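Methyltransferase small domain-containing protein (Thermoplasma acidophilum, PDB 1NE2) is of unknown function but is probably a transferase of the S-adenosylmethionine-dependent methyltransferase class. Local coordinates at residues B[136-142]-B[194-200]; B[113-117]-B[131-135]; B[50-55]-B[69-75]. One frame throughout, in Å; residues are numbered along the deposited sequence.

Overall arrangement
All three contacts meet the one mixed seven-stranded sheet, whose strand order 3-2-1-4-5-7-6 is that of the class I methyltransferase fold. Contact 3 (50-55 with 69-75) comes first along the chain, then contact 2 (113-117 with 131-135), then contact 1 (136-142 with 194-200). Contacts 1 and 2 share helix 126-138, their centres 9 Å apart, and touch through Trp141 and Trp114. Contact 3 lies about 16 Å from contact 2, centre to centre, and joins it because strands 54-58 and 111-116 are neighbours. Contacts 1 and 3 do not touch. Contacts 3 and 2 each lie within a beta-alpha-beta unit; contact 1 joins the end of helix 126-138 and the start of strand 142-147 to strand 187-197.

Contact 1 of 3, residues B[136-142]-B[194-200]; sequences FETSMWI and GVRNHSF
Backbone Ile142 and Val195 form an antiparallel hydrogen-bonded pair, Ile142 N reaching Val195 O at 2.9 Å in the carbonyl plane, and beyond the non-hydrogen-bonded pair Trp141-Arg196 the ladder ends with Asn197 N on Met140 O at 2.7 Å. The Asn197 side chain then grips the end of helix 126-138. With CG anti to the backbone N (chi1 -160°), its ND2 donates to Phe136 O and to Ser139 O, each at 2.8 Å and each lying in the amide plane, so the amide is held against rotation. Its OD1 accepts from Ser199 N at 3.0 Å, an Asx turn, and also meets the edge of the Phe136 ring, one face of which carries Ile142 CD1. On the Trp141 side of the sheet, Arg196 lays CD over the indole face and turns its guanidinium at 71° to it, an off-centre cation-pi contact. NH1 makes a salt bridge with the C-terminal carboxylate, Phe200 OXT, at 2.6 Å, though Phe200 is poorly ordered. Around this, Phe136 packs on Arg161 and Val195 on Phe158 of helix 151-161, while the backbone of Trp141 hydrogen-bonds to strand 111-116, so strand 142-147 runs between 111-116 and 187-197.

Contact 2 of 3, residues B[113-117]-B[131-135]; sequences TWIMN and FIDKA
Trp114 holds CG anti to its own backbone nitrogen (chi1 171°), which carries the indole off strand 113-116 and under helix 131-135, while Met116, two residues on and modelled as selenomethionine, has CG between the backbone N and the carbonyl carbon (chi1 66°) and bends at chi3 to bring its methyl CE to Phe131. The two segments run nearly antiparallel, their axes 10.0 Å apart at closest approach. Ala135 CB sits over the indole face, 3.4 Å from the centroid of the five-membered ring and almost on its normal, a CH-pi contact. Farther out, the six-membered ring meets Lys134, whose CG lies 3.4 Å from Trp114 CH2, the two side chains crossing at about a right angle; the lysine then leads away, its NZ bonded to Ile107 O. Trp114 CZ2 comes to 3.6 Å from Phe131 O, a carbonyl already used by Ala135 N within the helix. Met116 CE fits against Phe131 CB at 3.4 Å. Replacing Trp114 with an alanine would probably open a gap beneath Ala135 and leave the aliphatic part of Lys134 without its apolar support. Within this beta-alpha-beta unit the interface is almost wholly apolar, and buried Trp114 NE1 has no partner in the model; between these two segments it is shape and dispersion that probably hold helix and strand together.

Contact 3 of 3, residues B[50-55]-B[69-75]; sequences IGGRSV and SYLLGAE
Glu75 begins close to the turn at 50-53: its CB lies 3.5 Å from Arg53 O and almost as near to Gly52 C. From there the chain runs extended, CG anti to the backbone N (chi1 -176°), taking CD along the Gly52 peptide to 4.0 Å from Gly52 O. At the tip, OE1 passes 3.7 Å from Gly52 O, and both oxygens turn to the second subunit, where OE1 accepts from Ser108 N and OE2 from Gly109 N, with Tyr111 OH also bonded to OE2; Gly52 O likewise meets Ser108 OG of that subunit. The backbones are clasped by a straight bond from Gly52 N to Gly73 O, 3.1 Å long at 176°, and by a weak one from Glu75 N to Arg53 O. Behind this clasp Ile50 packs inward: its CG2 touches Leu72 CB at 3.7 Å and Ala74 CB at 4.1 Å, and its CD1 approaches Ser69 OG, a hydroxyl that is hydrogen-bonded to Leu65 O. Val55 CG2 reaches Ala74 CB from the strand side. Gly52 and Gly73 both take positive phi, Gly52 in the type II turn and Gly73 in the Schellman motif that ends helix 64-71. A turn before strand 54-58 meeting the helix exit ahead of strand 76-81 closes the first beta-alpha-beta crossover of a Rossmann-like methyltransferase fold.

Contact 1 of 3, residues B[136-142]-B[194-200]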
ATOM      1  N   PHE B 136       2.605 -10.321  10.683  1.00 17.80           N
ATOM      2  CA  PHE B 136       3.298 -11.412  10.017  1.00 18.87           C
ATOM      3  C   PHE B 136       2.564 -12.039   8.835  1.00 20.68           C
ATOM      4  O   PHE B 136       3.150 -12.791   8.056  1.00 21.76           O
ATOM      5  CB  PHE B 136       3.685 -12.468  11.051  1.00 22.69           C
ATOM      6  CG  PHE B 136       4.887 -12.082  11.857  1.00 25.92           C
ATOM      7  CD1 PHE B 136       6.168 -12.254  11.340  1.00 27.15           C
ATOM      8  CD2 PHE B 136       4.742 -11.485  13.104  1.00 29.40           C
ATOM      9  CE1 PHE B 136       7.289 -11.834  12.053  1.00 30.30           C
ATOM     10  CE2 PHE B 136       5.859 -11.058  13.827  1.00 33.98           C
ATOM     11  CZ  PHE B 136       7.137 -11.234  13.298  1.00 33.48           C
ATOM     12  N   GLU B 137       1.290 -11.710   8.685  1.00 19.87           N
ATOM     13  CA  GLU B 137       0.510 -12.224   7.573  1.00 22.09           C
ATOM     14  C   GLU B 137       0.470 -11.152   6.483  1.00 20.53           C
ATOM     15  O   GLU B 137       0.112 -11.425   5.335  1.00 22.82           O
ATOM     16  CB  GLU B 137      -0.911 -12.533   8.052  1.00 29.15           C
ATOM     17  CG  GLU B 137      -1.873 -12.965   6.965  1.00 37.95           C
ATOM     18  CD  GLU B 137      -3.283 -13.160   7.491  1.00 41.65           C
ATOM     19  OE1 GLU B 137      -4.174 -13.513   6.687  1.00 44.97           O
ATOM     20  OE2 GLU B 137      -3.499 -12.961   8.707  1.00 41.17           O
ATOM     21  N   THR B 138       0.882  -9.941   6.851  1.00 19.57           N
ATOM     22  CA  THR B 138       0.827  -8.780   5.962  1.00 18.69           C
ATOM     23  C   THR B 138       2.115  -8.241   5.337  1.00 20.20           C
ATOM     24  O   THR B 138       2.138  -7.894   4.147  1.00 18.75           O
ATOM     25  CB  THR B 138       0.164  -7.587   6.710  1.00 19.59           C
ATOM     26  OG1 THR B 138      -1.152  -7.957   7.152  1.00 22.60           O
ATOM     27  CG2 THR B 138       0.064  -6.369   5.804  1.00 21.30           C
ATOM     28  N   SER B 139       3.182  -8.164   6.123  1.00 17.40           N
ATOM     29  CA  SER B 139       4.416  -7.564   5.628  1.00 20.06           C
ATOM     30  C   SER B 139       5.714  -8.341   5.781  1.00 18.53           C
ATOM     31  O   SER B 139       5.837  -9.228   6.623  1.00 18.55           O
ATOM     32  CB  SER B 139       4.589  -6.194   6.290  1.00 19.28           C
ATOM     33  OG  SER B 139       3.397  -5.433   6.193  1.00 21.30           O
HETATM   34  N   MSE B 140       6.692  -7.968   4.961  1.00 17.88           N
HETATM   35  CA  MSE B 140       8.007  -8.597   4.972  1.00 19.77           C
HETATM   36  C   MSE B 140       8.889  -8.040   6.088  1.00 18.29           C
HETATM   37  O   MSE B 140       9.650  -8.784   6.720  1.00 17.46           O
HETATM   38  CB  MSE B 140       8.689  -8.393   3.619  1.00 23.21           C
HETATM   39  CG  MSE B 140      10.098  -8.949   3.556  1.00 35.80           C
HETATM   40 SE   MSE B 140      10.666  -9.340   1.754  0.28 45.35          SE
HETATM   41  CE  MSE B 140      11.360  -7.624   1.250  1.00 45.62           C
ATOM     42  N   TRP B 141       8.782  -6.735   6.328  1.00 16.24           N
ATOM     43  CA  TRP B 141       9.574  -6.071   7.364  1.00 14.46           C
ATOM     44  C   TRP B 141       8.635  -5.474   8.403  1.00 14.52           C
ATOM     45  O   TRP B 141       7.765  -4.670   8.081  1.00 14.97           O
ATOM     46  CB  TRP B 141      10.445  -4.985   6.741  1.00 14.86           C
ATOM     47  CG  TRP B 141      11.358  -5.518   5.677  1.00 17.14           C
ATOM     48  CD1 TRP B 141      11.079  -5.662   4.343  1.00 18.08           C
ATOM     49  CD2 TRP B 141      12.674  -6.036   5.870  1.00 17.82           C
ATOM     50  NE1 TRP B 141      12.146  -6.237   3.699  1.00 20.86           N
ATOM     51  CE2 TRP B 141      13.138  -6.479   4.613  1.00 17.53           C
ATOM     52  CE3 TRP B 141      13.510  -6.172   6.989  1.00 17.11           C
ATOM     53  CZ2 TRP B 141      14.408  -7.049   4.439  1.00 18.29           C
ATOM     54  CZ3 TRP B 141      14.774  -6.737   6.818  1.00 14.95           C
ATOM     55  CH2 TRP B 141      15.208  -7.168   5.549  1.00 18.33           C
ATOM     56  N   ILE B 142       8.826  -5.869   9.655  1.00 12.21           N
ATOM     57  CA  ILE B 142       7.961  -5.448  10.749  1.00 12.41           C
ATOM     58  C   ILE B 142       8.708  -4.664  11.828  1.00 13.56           C
ATOM     59  O   ILE B 142       9.738  -5.114  12.341  1.00 14.94           O
ATOM     60  CB  ILE B 142       7.293  -6.715  11.354  1.00 14.54           C
ATOM     61  CG1 ILE B 142       6.402  -7.365  10.280  1.00 18.20           C
ATOM     62  CG2 ILE B 142       6.503  -6.361  12.602  1.00 14.88           C
ATOM     63  CD1 ILE B 142       6.068  -8.824  10.518  1.00 23.00           C
ATOM     64  N   GLY B 194      12.859  -4.474  15.188  1.00 14.82           N
ATOM     65  CA  GLY B 194      12.941  -4.510  13.739  1.00 15.58           C
ATOM     66  C   GLY B 194      13.019  -5.995  13.448  1.00 17.49           C
ATOM     67  O   GLY B 194      13.921  -6.665  13.957  1.00 16.56           O
ATOM     68  N   VAL B 195      12.085  -6.515  12.654  1.00 15.79           N
ATOM     69  CA  VAL B 195      12.042  -7.951  12.360  1.00 17.36           C
ATOM     70  C   VAL B 195      11.847  -8.271  10.877  1.00 17.39           C
ATOM     71  O   VAL B 195      11.080  -7.593  10.183  1.00 16.29           O
ATOM     72  CB  VAL B 195      10.875  -8.630  13.132  1.00 18.26           C
ATOM     73  CG1 VAL B 195      11.049 -10.144  13.119  1.00 18.04           C
ATOM     74  CG2 VAL B 195      10.797  -8.098  14.558  1.00 16.59           C
ATOM     75  N   ARG B 196      12.550  -9.294  10.389  1.00 17.51           N
ATOM     76  CA  ARG B 196      12.390  -9.720   8.998  1.00 17.37           C
ATOM     77  C   ARG B 196      11.482 -10.948   9.017  1.00 18.75           C
ATOM     78  O   ARG B 196      11.815 -11.962   9.627  1.00 18.05           O
ATOM     79  CB  ARG B 196      13.738 -10.084   8.373  1.00 19.16           C
ATOM     80  CG  ARG B 196      13.632 -10.627   6.953  1.00 26.07           C
ATOM     81  CD  ARG B 196      12.946  -9.633   6.026  1.00 33.62           C
ATOM     82  NE  ARG B 196      13.036 -10.031   4.621  1.00 42.66           N
ATOM     83  CZ  ARG B 196      12.351 -11.031   4.072  1.00 45.23           C
ATOM     84  NH1 ARG B 196      11.509 -11.746   4.804  1.00 46.77           N
ATOM     85  NH2 ARG B 196      12.519 -11.323   2.790  1.00 47.14           N
ATOM     86  N   ASN B 197      10.334 -10.850   8.358  1.00 18.05           N
ATOM     87  CA  ASN B 197       9.369 -11.950   8.316  1.00 20.64           C
ATOM     88  C   ASN B 197       9.957 -13.206   7.665  1.00 22.09           C
ATOM     89  O   ASN B 197      10.576 -13.129   6.610  1.00 21.95           O
ATOM     90  CB  ASN B 197       8.133 -11.521   7.525  1.00 18.70           C
ATOM     91  CG  ASN B 197       6.918 -12.380   7.824  1.00 21.15           C
ATOM     92  OD1 ASN B 197       7.041 -13.541   8.213  1.00 21.07           O
ATOM     93  ND2 ASN B 197       5.734 -11.816   7.626  1.00 22.01           N
ATOM     94  N   HIS B 198       9.763 -14.358   8.297  1.00 21.64           N
ATOM     95  CA  HIS B 198      10.254 -15.622   7.749  1.00 28.30           C
ATOM     96  C   HIS B 198       9.450 -16.049   6.523  1.00 33.78           C
ATOM     97  O   HIS B 198       9.961 -16.756   5.650  1.00 31.22           O
ATOM     98  CB  HIS B 198      10.156 -16.730   8.797  1.00 28.91           C
ATOM     99  CG  HIS B 198      11.288 -16.748   9.774  1.00 30.23           C
ATOM    100  ND1 HIS B 198      11.211 -17.401  10.985  1.00 28.56           N
ATOM    101  CD2 HIS B 198      12.536 -16.227   9.704  1.00 32.19           C
ATOM    102  CE1 HIS B 198      12.363 -17.282  11.619  1.00 30.18           C
ATOM    103  NE2 HIS B 198      13.184 -16.575  10.864  1.00 31.27           N
ATOM    104  N   SER B 199       8.189 -15.632   6.469  1.00 40.39           N
ATOM    105  CA  SER B 199       7.305 -15.990   5.363  1.00 48.23           C
ATOM    106  C   SER B 199       7.774 -15.468   4.009  1.00 54.31           C
ATOM    107  O   SER B 199       8.465 -16.169   3.268  1.00 57.13           O
ATOM    108  CB  SER B 199       5.887 -15.490   5.649  1.00 47.28           C
ATOM    109  OG  SER B 199       5.376 -16.084   6.831  1.00 47.65           O
ATOM    110  N   PHE B 200       7.389 -14.238   3.684  1.00 60.05           N
ATOM    111  CA  PHE B 200       7.769 -13.631   2.413  1.00 65.41           C
ATOM    112  C   PHE B 200       8.766 -12.491   2.590  1.00 67.95           C
ATOM    113  O   PHE B 200       8.408 -11.336   2.276  1.00 69.44           O
ATOM    114  CB  PHE B 200       6.520 -13.131   1.679  1.00 68.26           C
ATOM    115  CG  PHE B 200       5.458 -12.580   2.589  1.00 70.70           C
ATOM    116  CD1 PHE B 200       5.732 -11.519   3.446  1.00 70.98           C
ATOM    117  CD2 PHE B 200       4.179 -13.128   2.591  1.00 71.46           C
ATOM    118  CE1 PHE B 200       4.750 -11.014   4.292  1.00 71.53           C
ATOM    119  CE2 PHE B 200       3.190 -12.628   3.435  1.00 72.04           C
ATOM    120  CZ  PHE B 200       3.477 -11.568   4.286  1.00 71.73           C
ATOM    121  OXT PHE B 200       9.897 -12.771   3.039  1.00 69.89           O
TER

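Contact 2 of 3, residues B[113-117]-B[131-135]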
ATOM      1  N   THR B 113       6.475  -3.009   4.304  1.00 15.60           N
ATOM      2  CA  THR B 113       6.783  -2.683   5.684  1.00 13.77           C
ATOM      3  C   THR B 113       5.583  -2.397   6.574  1.00 13.33           C
ATOM      4  O   THR B 113       4.684  -1.655   6.194  1.00 13.59           O
ATOM      5  CB  THR B 113       7.704  -1.449   5.691  1.00 13.26           C
ATOM      6  OG1 THR B 113       8.815  -1.692   4.816  1.00 13.95           O
ATOM      7  CG2 THR B 113       8.205  -1.141   7.097  1.00 13.71           C
ATOM      8  N   TRP B 114       5.586  -2.996   7.761  1.00 11.35           N
ATOM      9  CA  TRP B 114       4.530  -2.801   8.758  1.00 12.78           C
ATOM     10  C   TRP B 114       5.120  -2.055   9.952  1.00 15.13           C
ATOM     11  O   TRP B 114       6.153  -2.462  10.508  1.00 15.28           O
ATOM     12  CB  TRP B 114       3.981  -4.162   9.226  1.00 14.88           C
ATOM     13  CG  TRP B 114       3.024  -4.133  10.405  1.00 14.87           C
ATOM     14  CD1 TRP B 114       3.330  -3.895  11.720  1.00 14.67           C
ATOM     15  CD2 TRP B 114       1.623  -4.440  10.372  1.00 13.82           C
ATOM     16  NE1 TRP B 114       2.211  -4.046  12.503  1.00 16.81           N
ATOM     17  CE2 TRP B 114       1.150  -4.381  11.703  1.00 17.13           C
ATOM     18  CE3 TRP B 114       0.726  -4.765   9.346  1.00 16.62           C
ATOM     19  CZ2 TRP B 114      -0.186  -4.640  12.039  1.00 16.88           C
ATOM     20  CZ3 TRP B 114      -0.609  -5.022   9.680  1.00 19.00           C
ATOM     21  CH2 TRP B 114      -1.046  -4.958  11.019  1.00 17.59           C
ATOM     22  N   ILE B 115       4.468  -0.962  10.341  1.00 13.63           N
ATOM     23  CA  ILE B 115       4.908  -0.167  11.482  1.00 13.93           C
ATOM     24  C   ILE B 115       3.794  -0.071  12.515  1.00 16.98           C
ATOM     25  O   ILE B 115       2.630   0.115  12.166  1.00 15.44           O
ATOM     26  CB  ILE B 115       5.273   1.275  11.080  1.00 16.71           C
ATOM     27  CG1 ILE B 115       6.391   1.267  10.035  1.00 19.78           C
ATOM     28  CG2 ILE B 115       5.711   2.049  12.321  1.00 17.92           C
ATOM     29  CD1 ILE B 115       6.628   2.640   9.380  1.00 16.81           C
HETATM   30  N   MSE B 116       4.153  -0.200  13.786  1.00 18.65           N
HETATM   31  CA  MSE B 116       3.177  -0.102  14.859  1.00 18.95           C
HETATM   32  C   MSE B 116       3.801   0.509  16.110  1.00 21.98           C
HETATM   33  O   MSE B 116       5.019   0.484  16.292  1.00 18.27           O
HETATM   34  CB  MSE B 116       2.601  -1.484  15.178  1.00 19.15           C
HETATM   35  CG  MSE B 116       3.614  -2.460  15.750  1.00 23.82           C
HETATM   36 SE   MSE B 116       2.874  -4.239  15.929  0.75 36.36          SE
HETATM   37  CE  MSE B 116       1.762  -3.992  17.482  1.00 38.52           C
ATOM     38  N   ASN B 117       2.950   1.064  16.969  1.00 21.54           N
ATOM     39  CA  ASN B 117       3.389   1.688  18.211  1.00 27.04           C
ATOM     40  C   ASN B 117       2.467   1.186  19.325  1.00 33.48           C
ATOM     41  O   ASN B 117       1.552   1.893  19.755  1.00 35.88           O
ATOM     42  CB  ASN B 117       3.316   3.213  18.080  1.00 31.52           C
ATOM     43  CG  ASN B 117       3.651   3.929  19.373  1.00 37.98           C
ATOM     44  OD1 ASN B 117       4.652   3.629  20.025  1.00 42.60           O
ATOM     45  ND2 ASN B 117       2.816   4.892  19.747  1.00 41.33           N
ATOM     46  N   PHE B 131      -2.374  -7.742  16.584  1.00 32.38           N
ATOM     47  CA  PHE B 131      -1.496  -6.903  15.779  1.00 31.40           C
ATOM     48  C   PHE B 131      -0.266  -7.669  15.324  1.00 29.57           C
ATOM     49  O   PHE B 131       0.167  -7.530  14.183  1.00 26.03           O
ATOM     50  CB  PHE B 131      -1.068  -5.657  16.559  1.00 31.02           C
ATOM     51  CG  PHE B 131      -2.017  -4.505  16.418  1.00 31.73           C
ATOM     52  CD1 PHE B 131      -3.332  -4.612  16.856  1.00 33.76           C
ATOM     53  CD2 PHE B 131      -1.600  -3.318  15.826  1.00 33.96           C
ATOM     54  CE1 PHE B 131      -4.224  -3.548  16.702  1.00 35.24           C
ATOM     55  CE2 PHE B 131      -2.483  -2.248  15.667  1.00 33.18           C
ATOM     56  CZ  PHE B 131      -3.795  -2.363  16.105  1.00 35.59           C
ATOM     57  N   ILE B 132       0.302  -8.474  16.215  1.00 27.22           N
ATOM     58  CA  ILE B 132       1.481  -9.251  15.865  1.00 27.03           C
ATOM     59  C   ILE B 132       1.115 -10.252  14.773  1.00 24.65           C
ATOM     60  O   ILE B 132       1.807 -10.361  13.760  1.00 21.71           O
ATOM     61  CB  ILE B 132       2.039 -10.004  17.091  1.00 28.52           C
ATOM     62  CG1 ILE B 132       2.376  -9.003  18.198  1.00 31.23           C
ATOM     63  CG2 ILE B 132       3.283 -10.784  16.696  1.00 30.65           C
ATOM     64  CD1 ILE B 132       2.830  -9.641  19.495  1.00 32.48           C
ATOM     65  N   ASP B 133       0.016 -10.972  14.972  1.00 23.86           N
ATOM     66  CA  ASP B 133      -0.432 -11.954  13.991  1.00 23.21           C
ATOM     67  C   ASP B 133      -0.694 -11.322  12.630  1.00 22.55           C
ATOM     68  O   ASP B 133      -0.264 -11.844  11.600  1.00 21.07           O
ATOM     69  CB  ASP B 133      -1.705 -12.649  14.476  1.00 30.29           C
ATOM     70  CG  ASP B 133      -1.428 -13.699  15.530  1.00 35.35           C
ATOM     71  OD1 ASP B 133      -2.400 -14.224  16.109  1.00 39.65           O
ATOM     72  OD2 ASP B 133      -0.241 -14.004  15.774  1.00 37.71           O
ATOM     73  N   LYS B 134      -1.404 -10.200  12.626  1.00 20.47           N
ATOM     74  CA  LYS B 134      -1.711  -9.525  11.369  1.00 20.14           C
ATOM     75  C   LYS B 134      -0.439  -9.045  10.668  1.00 20.68           C
ATOM     76  O   LYS B 134      -0.326  -9.131   9.441  1.00 20.03           O
ATOM     77  CB  LYS B 134      -2.636  -8.334  11.620  1.00 19.26           C
ATOM     78  CG  LYS B 134      -3.085  -7.616  10.346  1.00 22.21           C
ATOM     79  CD  LYS B 134      -4.405  -8.147   9.798  1.00 33.49           C
ATOM     80  CE  LYS B 134      -4.317  -9.569   9.282  1.00 33.67           C
ATOM     81  NZ  LYS B 134      -5.652 -10.042   8.780  1.00 27.01           N
ATOM     82  N   ALA B 135       0.513  -8.540  11.446  1.00 18.32           N
ATOM     83  CA  ALA B 135       1.765  -8.046  10.884  1.00 19.36           C
ATOM     84  C   ALA B 135       2.490  -9.131  10.097  1.00 19.61           C
ATOM     85  O   ALA B 135       2.927  -8.903   8.973  1.00 18.50           O
ATOM     86  CB  ALA B 135       2.673  -7.508  11.996  1.00 17.91           C
TER

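Contact 3 of 3, residues B[50-55]-B[69-75]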
ATOM      1  N   ILE B  50      11.737   2.147   3.778  1.00 15.07           N
ATOM      2  CA  ILE B  50      10.728   3.193   3.640  1.00 15.50           C
ATOM      3  C   ILE B  50      10.735   3.680   2.199  1.00 15.03           C
ATOM      4  O   ILE B  50       9.745   3.538   1.483  1.00 15.33           O
ATOM      5  CB  ILE B  50      10.979   4.415   4.548  1.00 15.44           C
ATOM      6  CG1 ILE B  50      10.855   4.021   6.021  1.00 18.93           C
ATOM      7  CG2 ILE B  50       9.962   5.517   4.209  1.00 17.27           C
ATOM      8  CD1 ILE B  50       9.455   3.657   6.454  1.00 14.88           C
ATOM      9  N   GLY B  51      11.861   4.247   1.778  1.00 19.45           N
ATOM     10  CA  GLY B  51      11.982   4.766   0.427  1.00 17.33           C
ATOM     11  C   GLY B  51      11.617   3.795  -0.683  1.00 17.24           C
ATOM     12  O   GLY B  51      12.215   2.729  -0.811  1.00 17.97           O
ATOM     13  N   GLY B  52      10.632   4.178  -1.492  1.00 17.37           N
ATOM     14  CA  GLY B  52      10.193   3.341  -2.599  1.00 17.06           C
ATOM     15  C   GLY B  52       9.468   2.077  -2.181  1.00 17.07           C
ATOM     16  O   GLY B  52       9.323   1.146  -2.969  1.00 17.43           O
ATOM     17  N   ARG B  53       9.001   2.042  -0.941  1.00 15.76           N
ATOM     18  CA  ARG B  53       8.310   0.864  -0.431  1.00 12.95           C
ATOM     19  C   ARG B  53       6.841   1.117  -0.168  1.00 12.93           C
ATOM     20  O   ARG B  53       6.406   2.262  -0.045  1.00 15.98           O
ATOM     21  CB  ARG B  53       8.949   0.419   0.890  1.00 11.11           C
ATOM     22  CG  ARG B  53      10.441   0.204   0.845  1.00 11.20           C
ATOM     23  CD  ARG B  53      10.837  -0.909  -0.123  1.00 17.10           C
ATOM     24  NE  ARG B  53      12.255  -1.239   0.039  1.00 16.87           N
ATOM     25  CZ  ARG B  53      12.950  -2.034  -0.770  1.00 22.85           C
ATOM     26  NH1 ARG B  53      12.365  -2.604  -1.817  1.00 20.84           N
ATOM     27  NH2 ARG B  53      14.243  -2.244  -0.546  1.00 20.04           N
ATOM     28  N   SER B  54       6.068   0.038  -0.095  1.00 12.90           N
ATOM     29  CA  SER B  54       4.661   0.168   0.249  1.00 12.89           C
ATOM     30  C   SER B  54       4.683  -0.026   1.770  1.00 16.51           C
ATOM     31  O   SER B  54       5.242  -1.002   2.278  1.00 14.42           O
ATOM     32  CB  SER B  54       3.821  -0.907  -0.453  1.00 17.41           C
ATOM     33  OG  SER B  54       4.317  -2.207  -0.201  1.00 20.50           O
ATOM     34  N   VAL B  55       4.094   0.915   2.495  1.00 14.30           N
ATOM     35  CA  VAL B  55       4.113   0.891   3.954  1.00 13.67           C
ATOM     36  C   VAL B  55       2.728   0.945   4.571  1.00 14.82           C
ATOM     37  O   VAL B  55       1.850   1.637   4.070  1.00 14.49           O
ATOM     38  CB  VAL B  55       4.902   2.117   4.491  1.00 12.17           C
ATOM     39  CG1 VAL B  55       4.873   2.160   6.018  1.00 14.38           C
ATOM     40  CG2 VAL B  55       6.335   2.074   3.982  1.00 14.38           C
ATOM     41  N   SER B  69       6.445   8.544   7.151  1.00 16.56           N
ATOM     42  CA  SER B  69       6.847   7.582   6.132  1.00 14.57           C
ATOM     43  C   SER B  69       6.630   8.199   4.763  1.00 15.81           C
ATOM     44  O   SER B  69       7.444   8.027   3.866  1.00 15.81           O
ATOM     45  CB  SER B  69       6.031   6.293   6.249  1.00 14.81           C
ATOM     46  OG  SER B  69       6.300   5.637   7.474  1.00 13.19           O
ATOM     47  N   TYR B  70       5.523   8.919   4.617  1.00 14.02           N
ATOM     48  CA  TYR B  70       5.193   9.579   3.357  1.00 14.98           C
ATOM     49  C   TYR B  70       6.231  10.662   3.070  1.00 13.25           C
ATOM     50  O   TYR B  70       6.715  10.798   1.941  1.00 16.65           O
ATOM     51  CB  TYR B  70       3.800  10.201   3.460  1.00 16.50           C
ATOM     52  CG  TYR B  70       3.333  10.898   2.207  1.00 23.55           C
ATOM     53  CD1 TYR B  70       2.945  10.172   1.081  1.00 28.60           C
ATOM     54  CD2 TYR B  70       3.256  12.289   2.156  1.00 29.53           C
ATOM     55  CE1 TYR B  70       2.484  10.822  -0.072  1.00 32.56           C
ATOM     56  CE2 TYR B  70       2.801  12.943   1.016  1.00 32.93           C
ATOM     57  CZ  TYR B  70       2.415  12.208  -0.089  1.00 32.87           C
ATOM     58  OH  TYR B  70       1.941  12.866  -1.202  1.00 38.01           O
ATOM     59  N   LEU B  71       6.572  11.433   4.095  1.00 14.88           N
ATOM     60  CA  LEU B  71       7.562  12.495   3.945  1.00 15.14           C
ATOM     61  C   LEU B  71       8.944  11.945   3.595  1.00 17.35           C
ATOM     62  O   LEU B  71       9.748  12.638   2.969  1.00 17.01           O
ATOM     63  CB  LEU B  71       7.635  13.331   5.225  1.00 16.51           C
ATOM     64  CG  LEU B  71       6.348  14.111   5.510  1.00 22.24           C
ATOM     65  CD1 LEU B  71       6.334  14.604   6.951  1.00 24.43           C
ATOM     66  CD2 LEU B  71       6.243  15.270   4.535  1.00 25.04           C
ATOM     67  N   LEU B  72       9.218  10.705   3.991  1.00 14.19           N
ATOM     68  CA  LEU B  72      10.510  10.083   3.692  1.00 14.50           C
ATOM     69  C   LEU B  72      10.563   9.428   2.307  1.00 16.84           C
ATOM     70  O   LEU B  72      11.545   8.770   1.954  1.00 16.81           O
ATOM     71  CB  LEU B  72      10.873   9.059   4.779  1.00 14.76           C
ATOM     72  CG  LEU B  72      11.380   9.683   6.082  1.00 15.84           C
ATOM     73  CD1 LEU B  72      11.548   8.607   7.138  1.00 16.34           C
ATOM     74  CD2 LEU B  72      12.716  10.379   5.823  1.00 18.04           C
ATOM     75  N   GLY B  73       9.504   9.598   1.525  1.00 15.63           N
ATOM     76  CA  GLY B  73       9.508   9.050   0.182  1.00 16.10           C
ATOM     77  C   GLY B  73       8.986   7.646  -0.042  1.00 15.40           C
ATOM     78  O   GLY B  73       9.380   6.993  -1.019  1.00 14.23           O
ATOM     79  N   ALA B  74       8.118   7.169   0.845  1.00 16.07           N
ATOM     80  CA  ALA B  74       7.533   5.844   0.673  1.00 15.77           C
ATOM     81  C   ALA B  74       6.750   5.875  -0.641  1.00 15.45           C
ATOM     82  O   ALA B  74       6.181   6.905  -1.020  1.00 16.00           O
ATOM     83  CB  ALA B  74       6.599   5.511   1.845  1.00 18.53           C
ATOM     84  N   GLU B  75       6.723   4.753  -1.348  1.00 13.34           N
ATOM     85  CA  GLU B  75       6.005   4.703  -2.611  1.00 16.16           C
ATOM     86  C   GLU B  75       4.504   4.802  -2.362  1.00 16.13           C
ATOM     87  O   GLU B  75       3.777   5.447  -3.112  1.00 17.70           O
ATOM     88  CB  GLU B  75       6.353   3.413  -3.343  1.00 13.94           C
ATOM     89  CG  GLU B  75       5.735   3.301  -4.720  1.00 13.95           C
ATOM     90  CD  GLU B  75       6.347   2.160  -5.490  1.00 16.53           C
ATOM     91  OE1 GLU B  75       7.488   2.323  -5.970  1.00 17.01           O
ATOM     92  OE2 GLU B  75       5.705   1.098  -5.593  1.00 17.21           O
TER